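Local coordinates for protein oxidoreductase, NAD-binding (Acidithiobacillus ferrooxidans, PDB 7BVJ) that catalyses the NAD(+)-dependent oxidation of the 3-hydroxyl of UDP-N-acetylglucosamine to a ketone, a step in lipid A biosynthesis, at residues A[183-188]-A[192-197]; A[155-160]-A[211-216]; A[14-19]-A[43-48]. All coordinates share one frame; numbering follows the deposited sequence.

Contact 1 of 3, residues A[183-188]-A[192-197]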
loop_
_atom_site.group_PDB
_atom_site.type_symbol
_atom_site.label_atom_id
_atom_site.label_comp_id
_atom_site.label_asym_id
_atom_site.label_seq_id
_atom_site.Cartn_x
_atom_site.Cartn_y
_atom_site.Cartn_z
ATOM N N VAL A 183 -15.358 0.743 15.207
ATOM C CA VAL A 183 -15.779 -0.399 16.003
ATOM C C VAL A 183 -14.906 -1.579 15.616
ATOM O O VAL A 183 -14.352 -1.642 14.511
ATOM C CB VAL A 183 -17.264 -0.756 15.804
ATOM C CG1 VAL A 183 -18.135 0.416 16.162
ATOM C CG2 VAL A 183 -17.514 -1.205 14.350
ATOM N N GLY A 184 -14.807 -2.526 16.540
ATOM C CA GLY A 184 -14.024 -3.724 16.319
ATOM C C GLY A 184 -14.722 -4.926 16.914
ATOM O O GLY A 184 -15.507 -4.812 17.855
ATOM N N VAL A 185 -14.445 -6.086 16.329
ATOM C CA VAL A 185 -14.938 -7.362 16.830
ATOM C C VAL A 185 -13.748 -8.315 16.917
ATOM O O VAL A 185 -13.038 -8.531 15.920
ATOM C CB VAL A 185 -16.056 -7.938 15.943
ATOM C CG1 VAL A 185 -16.433 -9.328 16.406
ATOM C CG2 VAL A 185 -17.287 -7.027 15.960
ATOM N N ALA A 186 -13.523 -8.858 18.117
ATOM C CA ALA A 186 -12.428 -9.780 18.428
ATOM C C ALA A 186 -13.027 -11.145 18.758
ATOM O O ALA A 186 -13.573 -11.344 19.843
ATOM C CB ALA A 186 -11.588 -9.245 19.586
ATOM N N ALA A 187 -12.919 -12.091 17.829
ATOM C CA ALA A 187 -13.414 -13.447 18.044
ATOM C C ALA A 187 -12.325 -14.429 18.480
ATOM O O ALA A 187 -12.531 -15.205 19.418
ATOM C CB ALA A 187 -14.088 -13.969 16.770
ATOM N N VAL A 188 -11.177 -14.431 17.803
ATOM C CA VAL A 188 -10.157 -15.444 18.072
ATOM C C VAL A 188 -9.350 -15.072 19.306
ATOM O O VAL A 188 -9.116 -15.904 20.193
ATOM C CB VAL A 188 -9.250 -15.619 16.839
ATOM C CG1 VAL A 188 -8.146 -16.633 17.122
ATOM C CG2 VAL A 188 -10.077 -16.019 15.612
ATOM N N ALA A 192 -8.550 -7.285 17.289
ATOM C CA ALA A 192 -9.686 -7.211 16.381
ATOM C C ALA A 192 -9.514 -8.219 15.254
ATOM O O ALA A 192 -8.431 -8.332 14.672
ATOM C CB ALA A 192 -9.821 -5.790 15.816
ATOM N N ASP A 193 -10.569 -8.987 14.974
ATOM C CA ASP A 193 -10.611 -9.780 13.751
ATOM C C ASP A 193 -11.353 -9.065 12.639
ATOM O O ASP A 193 -11.182 -9.413 11.467
ATOM C CB ASP A 193 -11.286 -11.131 13.989
ATOM C CG ASP A 193 -10.511 -12.014 14.959
ATOM O OD1 ASP A 193 -9.287 -12.248 14.750
ATOM O OD2 ASP A 193 -11.144 -12.469 15.933
ATOM N N MET A 194 -12.198 -8.111 12.992
ATOM C CA MET A 194 -12.822 -7.259 11.997
ATOM C C MET A 194 -12.948 -5.873 12.598
ATOM O O MET A 194 -13.109 -5.722 13.805
ATOM C CB MET A 194 -14.191 -7.795 11.578
ATOM C CG MET A 194 -14.907 -8.480 12.725
ATOM S SD MET A 194 -16.543 -9.091 12.308
ATOM C CE MET A 194 -16.113 -10.642 11.520
ATOM N N ALA A 195 -12.823 -4.862 11.759
ATOM C CA ALA A 195 -13.002 -3.500 12.219
ATOM C C ALA A 195 -13.701 -2.707 11.127
ATOM O O ALA A 195 -13.693 -3.077 9.952
ATOM C CB ALA A 195 -11.675 -2.841 12.611
ATOM N N THR A 196 -14.347 -1.630 11.549
ATOM C CA THR A 196 -14.994 -0.722 10.622
ATOM C C THR A 196 -14.795 0.677 11.163
ATOM O O THR A 196 -15.038 0.929 12.351
ATOM C CB THR A 196 -16.473 -1.057 10.444
ATOM O OG1 THR A 196 -16.573 -2.350 9.834
ATOM C CG2 THR A 196 -17.170 -0.025 9.545
ATOM N N ALA A 197 -14.285 1.556 10.304
ATOM C CA ALA A 197 -14.033 2.939 10.654
ATOM C C ALA A 197 -14.934 3.855 9.841
ATOM O O ALA A 197 -15.293 3.552 8.696
ATOM C CB ALA A 197 -12.568 3.320 10.426
#
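Val-185 and Asp-193 meet at the turn end of a beta hairpin, where the axes of the antiparallel strands 183-185 and 194-197 approach to 4.7 Å. Val-185 O accepts from both Asp-193 N (2.7 Å) and Met-194 N (3.1 Å), which makes this a classic beta bulge. The extra residue brings the Asp-193 carboxylate round to the 186-188 turn. There Asp-193 OD2 accepts from Ala-187 N on its anti side at 2.6 Å. Val-188 N reaches the syn lone pair of the same Asp-193 OD2 at 2.7 Å, in a nearly straight bond. On the buried face, the methyl of Ala-195 lies beside Gly-184 and packs on helices 157-173 and 290-312. The other face is open: Val-183, Val-185, Met-194 and Thr-196 lie partly or largely in solvent, although Met-194 CG presses to 3.5 Å from Val-185 CB. Met-194 CG stands between backbone N and carbonyl carbon (chi1 34°), which lays the side chain alongside the valine. With an alanine at Asp-193, both turn amides would probably lose their acceptor, and Arg-213 its carboxylate mate. One buried carboxylate thus joins two tasks: OD2 closes the turn, while OD1 forms a salt bridge with Arg-213 and probably offsets its charge.

Contact 2 of 3, residues A[155-160]-A[211-216]; sequences IDVIMD and ASRVVR
Val-157 lays its CG2 methyl against the aliphatic stem of Arg-213, 3.7 Å from CG and almost as near to CD, the two side chains crossing at about a right angle. Its other methyl, CG1, turns to Ala-211, 4.1 Å from that residue's CB, and the CB of Ala-211 in turn sits 3.6 Å from Val-157 O. The valine therefore sits between Ala-211 and the stem of Arg-213, just before the chain turns its corner at 213-214. CG of Arg-213 stands between the backbone N and the carbonyl carbon (chi1 59°); from there the chain runs extended to NE and carries the guanidinium past the valine to the residues ahead of the helix. Arg-213 NH1 donates to Ile-155 O at 2.8 Å. The bond is bent, 136° at the hydrogen, with the oxygen near the guanidinium edge but somewhat out of its plane. NH2 turns to Asp-193, which probably offsets the buried charge.

The helix start is fixed by its own cap. Asp-156 is the N-cap residue: its OD1 accepts from Met-159 N at 3.0 Å, a straight bond that arrives from above the carboxylate plane, while OD2 makes a salt bridge with Arg-304. On the strand side, Ser-212 OG accepts from Val-214 N at 3.2 Å, an ST turn at the corner where the chain leaves its first strand direction. Together these features pack a capped helix N terminus against the corner of an inner strand of the mixed sheet, with helix 157-173 lying against strands 194-201 and 206-215, as belongs to the alpha/beta C-terminal domain of the Gfo/Idh/MocA family.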
loop_
_atom_site.group_PDB
_atom_site.type_symbol
_atom_site.label_atom_id
_atom_site.label_comp_id
_atom_site.label_asym_id
_atom_site.label_seq_id
_atom_site.Cartn_x
_atom_site.Cartn_y
_atom_site.Cartn_z
ATOM N N ILE A 155 -1.909 -10.841 10.941
ATOM C CA ILE A 155 -2.469 -9.832 10.043
ATOM C C ILE A 155 -3.128 -8.771 10.910
ATOM O O ILE A 155 -4.170 -9.030 11.532
ATOM C CB ILE A 155 -3.488 -10.430 9.066
ATOM C CG1 ILE A 155 -2.823 -11.357 8.060
ATOM C CG2 ILE A 155 -4.240 -9.322 8.348
ATOM C CD1 ILE A 155 -3.810 -12.126 7.222
ATOM N N ASP A 156 -2.533 -7.576 10.955
ATOM C CA ASP A 156 -3.137 -6.461 11.679
ATOM C C ASP A 156 -4.268 -5.904 10.821
ATOM O O ASP A 156 -4.030 -5.344 9.748
ATOM C CB ASP A 156 -2.092 -5.396 12.009
ATOM C CG ASP A 156 -2.622 -4.302 12.927
ATOM O OD1 ASP A 156 -3.699 -3.706 12.643
ATOM O OD2 ASP A 156 -1.938 -4.017 13.934
ATOM N N VAL A 157 -5.498 -6.062 11.299
ATOM C CA VAL A 157 -6.686 -5.746 10.509
ATOM C C VAL A 157 -6.674 -4.295 10.020
ATOM O O VAL A 157 -7.116 -4.009 8.907
ATOM C CB VAL A 157 -7.930 -6.107 11.350
ATOM C CG1 VAL A 157 -9.133 -5.292 11.008
ATOM C CG2 VAL A 157 -8.223 -7.608 11.175
ATOM N N ILE A 158 -6.141 -3.372 10.813
ATOM C CA ILE A 158 -6.047 -1.974 10.405
ATOM C C ILE A 158 -4.772 -1.707 9.611
ATOM O O ILE A 158 -4.828 -1.168 8.500
ATOM C CB ILE A 158 -6.133 -1.061 11.644
ATOM C CG1 ILE A 158 -7.355 -1.423 12.485
ATOM C CG2 ILE A 158 -6.206 0.396 11.219
ATOM C CD1 ILE A 158 -8.651 -1.333 11.682
ATOM N N MET A 159 -3.608 -2.086 10.168
ATOM C CA MET A 159 -2.311 -1.729 9.591
ATOM C C MET A 159 -1.945 -2.555 8.361
ATOM O O MET A 159 -1.129 -2.103 7.548
ATOM C CB MET A 159 -1.200 -1.864 10.642
ATOM C CG MET A 159 -1.411 -1.059 11.933
ATOM S SD MET A 159 -1.605 0.734 11.749
ATOM C CE MET A 159 -0.366 1.043 10.501
ATOM N N ASP A 160 -2.519 -3.747 8.196
ATOM C CA ASP A 160 -2.203 -4.585 7.048
ATOM C C ASP A 160 -3.329 -4.706 6.028
ATOM O O ASP A 160 -3.058 -5.137 4.907
ATOM C CB ASP A 160 -1.806 -6.000 7.508
ATOM C CG ASP A 160 -0.633 -5.995 8.482
ATOM O OD1 ASP A 160 0.368 -5.288 8.223
ATOM O OD2 ASP A 160 -0.724 -6.686 9.521
ATOM N N ALA A 211 -12.777 -3.909 7.307
ATOM C CA ALA A 211 -11.731 -4.883 7.043
ATOM C C ALA A 211 -11.928 -6.082 7.963
ATOM O O ALA A 211 -12.364 -5.928 9.101
ATOM C CB ALA A 211 -10.334 -4.269 7.231
ATOM N N SER A 212 -11.632 -7.277 7.448
ATOM C CA SER A 212 -11.788 -8.521 8.196
ATOM C C SER A 212 -10.752 -9.548 7.740
ATOM O O SER A 212 -10.396 -9.614 6.556
ATOM C CB SER A 212 -13.191 -9.111 8.030
ATOM O OG SER A 212 -13.280 -10.366 8.697
ATOM N N ARG A 213 -10.293 -10.362 8.695
ATOM C CA ARG A 213 -9.376 -11.465 8.427
ATOM C C ARG A 213 -9.998 -12.831 8.695
ATOM O O ARG A 213 -9.273 -13.832 8.726
ATOM C CB ARG A 213 -8.087 -11.307 9.250
ATOM C CG ARG A 213 -8.307 -11.271 10.732
ATOM C CD ARG A 213 -7.008 -11.218 11.508
ATOM N NE ARG A 213 -7.266 -11.351 12.937
ATOM C CZ ARG A 213 -6.405 -11.035 13.896
ATOM N NH1 ARG A 213 -5.203 -10.576 13.587
ATOM N NH2 ARG A 213 -6.748 -11.193 15.171
ATOM N N VAL A 214 -11.314 -12.910 8.872
ATOM C CA VAL A 214 -11.961 -14.178 9.191
ATOM C C VAL A 214 -13.160 -14.491 8.292
ATOM O O VAL A 214 -14.095 -15.168 8.728
ATOM C CB VAL A 214 -12.404 -14.190 10.667
ATOM C CG1 VAL A 214 -11.204 -14.182 11.590
ATOM C CG2 VAL A 214 -13.333 -12.997 10.959
ATOM N N VAL A 215 -13.180 -14.000 7.051
ATOM C CA VAL A 215 -14.363 -14.246 6.218
ATOM C C VAL A 215 -14.261 -15.613 5.548
ATOM O O VAL A 215 -13.205 -16.259 5.585
ATOM C CB VAL A 215 -14.576 -13.151 5.155
ATOM C CG1 VAL A 215 -15.249 -11.928 5.762
ATOM C CG2 VAL A 215 -13.271 -12.799 4.489
ATOM N N ARG A 216 -15.362 -16.063 4.935
ATOM C CA ARG A 216 -15.334 -17.287 4.137
ATOM C C ARG A 216 -14.561 -17.078 2.838
ATOM O O ARG A 216 -13.519 -17.709 2.604
ATOM C CB ARG A 216 -16.762 -17.750 3.831
ATOM C CG ARG A 216 -17.608 -18.108 5.047
ATOM C CD ARG A 216 -18.470 -19.339 4.777
ATOM N NE ARG A 216 -17.646 -20.526 4.550
ATOM C CZ ARG A 216 -18.040 -21.771 4.796
ATOM N NH1 ARG A 216 -19.257 -21.998 5.275
ATOM N NH2 ARG A 216 -17.220 -22.792 4.561
#

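Contact 3 of 3, residues A[14-19]-A[43-48]. With NAD (nicotinamide-adenine-dinucleotide), chain E.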
loop_
_atom_site.group_PDB
_atom_site.type_symbol
_atom_site.label_atom_id
_atom_site.label_comp_id
_atom_site.label_asym_id
_atom_site.label_seq_id
_atom_site.Cartn_x
_atom_site.Cartn_y
_atom_site.Cartn_z
ATOM N N LEU A 14 6.933 -11.930 0.249
ATOM C CA LEU A 14 6.748 -10.809 -0.680
ATOM C C LEU A 14 8.069 -10.204 -1.170
ATOM O O LEU A 14 8.134 -9.652 -2.292
ATOM C CB LEU A 14 5.901 -9.731 0.002
ATOM C CG LEU A 14 5.706 -8.352 -0.620
ATOM C CD1 LEU A 14 4.931 -8.452 -1.938
ATOM C CD2 LEU A 14 4.962 -7.471 0.376
ATOM N N GLY A 15 9.109 -10.265 -0.334
ATOM C CA GLY A 15 10.411 -9.761 -0.736
ATOM C C GLY A 15 10.963 -10.499 -1.935
ATOM O O GLY A 15 11.611 -9.898 -2.799
ATOM N N ARG A 16 10.702 -11.807 -2.013
ATOM C CA ARG A 16 11.106 -12.577 -3.181
ATOM C C ARG A 16 10.479 -12.025 -4.460
ATOM O O ARG A 16 11.151 -11.930 -5.491
ATOM C CB ARG A 16 10.737 -14.044 -2.975
ATOM C CG ARG A 16 10.874 -14.895 -4.213
ATOM C CD ARG A 16 10.838 -16.392 -3.871
ATOM N NE ARG A 16 10.715 -17.237 -5.059
ATOM C CZ ARG A 16 9.564 -17.498 -5.676
ATOM N NH1 ARG A 16 8.429 -16.972 -5.223
ATOM N NH2 ARG A 16 9.548 -18.280 -6.750
ATOM N N PHE A 17 9.190 -11.668 -4.419
ATOM C CA PHE A 17 8.539 -11.072 -5.587
ATOM C C PHE A 17 9.190 -9.747 -5.966
ATOM O O PHE A 17 9.400 -9.467 -7.155
ATOM C CB PHE A 17 7.039 -10.872 -5.322
ATOM C CG PHE A 17 6.274 -12.154 -5.154
ATOM C CD1 PHE A 17 5.589 -12.418 -3.989
ATOM C CD2 PHE A 17 6.263 -13.106 -6.157
ATOM C CE1 PHE A 17 4.896 -13.611 -3.825
ATOM C CE2 PHE A 17 5.572 -14.299 -6.001
ATOM C CZ PHE A 17 4.892 -14.553 -4.833
ATOM N N HIS A 18 9.498 -8.912 -4.967
ATOM C CA HIS A 18 10.265 -7.698 -5.248
ATOM C C HIS A 18 11.541 -8.032 -6.010
ATOM O O HIS A 18 11.895 -7.363 -6.996
ATOM C CB HIS A 18 10.639 -6.970 -3.965
ATOM C CG HIS A 18 9.567 -6.094 -3.405
ATOM N ND1 HIS A 18 9.702 -4.728 -3.312
ATOM C CD2 HIS A 18 8.386 -6.395 -2.820
ATOM C CE1 HIS A 18 8.644 -4.222 -2.715
ATOM N NE2 HIS A 18 7.827 -5.213 -2.412
ATOM N N ALA A 19 12.255 -9.061 -5.539
ATOM C CA ALA A 19 13.528 -9.441 -6.153
ATOM C C ALA A 19 13.341 -9.908 -7.596
ATOM O O ALA A 19 14.147 -9.568 -8.478
ATOM C CB ALA A 19 14.211 -10.528 -5.315
ATOM N N ALA A 43 18.722 -16.148 -4.151
ATOM C CA ALA A 43 19.818 -15.836 -5.062
ATOM C C ALA A 43 20.013 -16.941 -6.097
ATOM O O ALA A 43 20.205 -16.657 -7.280
ATOM C CB ALA A 43 21.098 -15.600 -4.272
ATOM N N ALA A 44 19.959 -18.208 -5.677
ATOM C CA ALA A 44 20.071 -19.312 -6.627
ATOM C C ALA A 44 18.976 -19.245 -7.682
ATOM O O ALA A 44 19.220 -19.502 -8.863
ATOM C CB ALA A 44 20.003 -20.644 -5.880
ATOM N N GLU A 45 17.762 -18.902 -7.273
ATOM C CA GLU A 45 16.653 -18.901 -8.214
ATOM C C GLU A 45 16.749 -17.722 -9.181
ATOM O O GLU A 45 16.407 -17.851 -10.365
ATOM C CB GLU A 45 15.347 -18.903 -7.427
ATOM C CG GLU A 45 14.090 -18.536 -8.197
ATOM C CD GLU A 45 12.957 -18.167 -7.254
ATOM O OE1 GLU A 45 12.763 -18.893 -6.263
ATOM O OE2 GLU A 45 12.277 -17.144 -7.493
ATOM N N LEU A 46 17.241 -16.573 -8.715
ATOM C CA LEU A 46 17.324 -15.403 -9.577
ATOM C C LEU A 46 18.705 -15.188 -10.170
ATOM O O LEU A 46 18.880 -14.258 -10.964
ATOM C CB LEU A 46 16.896 -14.151 -8.811
ATOM C CG LEU A 46 15.468 -14.211 -8.273
ATOM C CD1 LEU A 46 15.113 -12.934 -7.567
ATOM C CD2 LEU A 46 14.521 -14.456 -9.420
ATOM N N ARG A 47 19.683 -16.018 -9.806
ATOM C CA ARG A 47 21.049 -15.920 -10.326
ATOM C C ARG A 47 21.687 -14.584 -9.967
ATOM O O ARG A 47 22.425 -13.992 -10.754
ATOM C CB ARG A 47 21.093 -16.159 -11.838
ATOM C CG ARG A 47 20.512 -17.506 -12.264
ATOM C CD ARG A 47 20.034 -17.487 -13.713
ATOM N NE ARG A 47 21.109 -17.764 -14.670
ATOM C CZ ARG A 47 21.590 -16.882 -15.545
ATOM N NH1 ARG A 47 21.099 -15.651 -15.591
ATOM N NH2 ARG A 47 22.566 -17.232 -16.375
ATOM N N CYS A 48 21.395 -14.101 -8.778
ATOM C CA CYS A 48 22.069 -12.959 -8.183
ATOM C C CYS A 48 22.888 -13.441 -6.995
ATOM O O CYS A 48 22.934 -14.634 -6.702
ATOM C CB CYS A 48 21.042 -11.905 -7.772
ATOM S SG CYS A 48 19.904 -12.486 -6.501
HETATM P PA NAD E . 7.846 -12.739 5.883
HETATM O O1A NAD E . 8.305 -12.820 7.297
HETATM O O2A NAD E . 7.484 -13.838 4.918
HETATM O O5B NAD E . 9.314 -12.130 5.155
HETATM C C5B NAD E . 10.075 -11.541 6.182
HETATM C C4B NAD E . 11.562 -11.656 5.834
HETATM O O4B NAD E . 12.295 -10.673 6.523
HETATM C C3B NAD E . 12.019 -13.026 6.360
HETATM O O3B NAD E . 12.661 -13.590 5.275
HETATM C C2B NAD E . 12.996 -12.667 7.493
HETATM O O2B NAD E . 14.096 -13.571 7.548
HETATM C C1B NAD E . 13.488 -11.311 6.987
HETATM N N9A NAD E . 13.996 -10.429 8.029
HETATM C C8A NAD E . 13.545 -10.188 9.309
HETATM N N7A NAD E . 14.262 -9.270 9.952
HETATM C C5A NAD E . 15.230 -8.883 9.051
HETATM C C6A NAD E . 16.293 -7.946 9.134
HETATM N N6A NAD E . 16.490 -7.228 10.295
HETATM N N1A NAD E . 17.120 -7.766 8.064
HETATM C C2A NAD E . 16.864 -8.529 6.947
HETATM N N3A NAD E . 15.894 -9.443 6.727
HETATM C C4A NAD E . 15.089 -9.598 7.827
HETATM O O3 NAD E . 6.629 -11.706 5.605
HETATM P PN NAD E . 6.367 -11.142 4.128
HETATM O O1N NAD E . 7.456 -11.031 3.092
HETATM O O2N NAD E . 4.934 -11.524 3.971
HETATM O O5D NAD E . 6.070 -9.391 4.384
#
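Arg-16 and Glu-45 form a salt bridge between the first two helices of the NAD-binding Rossmann fold, 13-25 and 36-46. Arg-16 NE donates to Glu-45 OE1 at 2.9 Å and 161°, using the syn lone pair of that oxygen, which lies in the guanidinium plane. A second, weak bond from Arg-16 NE to Glu-45 OE2 is far more bent; the carboxylate stands 78° to the guanidinium, so the pairing is not the flat, two-pronged kind. Both side chains are extended and cross at about a right angle; with CG anti to the backbone N (chi1 169°) and the chain straight as far as NE, Arg-16 reaches across to helix 36-46. Glu-45 OE2 also accepts from Gln-20 NE2, one helical turn beyond Arg-16, so helix 13-25 grips the carboxylate at two points. That second partner probably steadies the rotation of the carboxylate.

At the start of the same helix, Leu-14 N donates to the NAD phosphate oxygen O1N at 3.0 Å. Gly-15 follows as the last glycine of the GxGxxG pattern, and His-13 N makes another bond to the cofactor, so backbone amides at the helix N terminus face the pyrophosphate, as in Rossmann dinucleotide sites generally. Further along, the ring of His-18 is held by Ser-65 at ND1 and Glu-90 at NE2.

Beneath the salt bridge the packing is apolar. The methyl of Ala-19 and the side chain of Leu-46 point toward each other's helix and also touch strand 27-32, Ala-19 through Val-31 and Leu-46 through Leu-28. The closest carbons meet tightly: Leu-46 CD1 lies 3.4 Å from Ala-19 CB.

In the fold
From the N terminus, contact 3 comes first: helix 13-25 runs into strand 27-32, and helix 36-46 then returns to close the loop within the Rossmann domain. The chain completes that domain's parallel sheet before entering the C-terminal domain. There segment 155-160 opens contact 2, which closes only at 211-216; contact 1, the hairpin 183-188 with 192-197, falls wholly within that span. Contacts 1 and 2 have centres about 8 Å apart and lie on neighbouring strands 194-201 and 206-215 of the mixed sheet, together joining its outermost hairpin to helix 157-173. Contact 3 stays apart, its centre about 27 Å from that of contact 2, on the cofactor-binding domain.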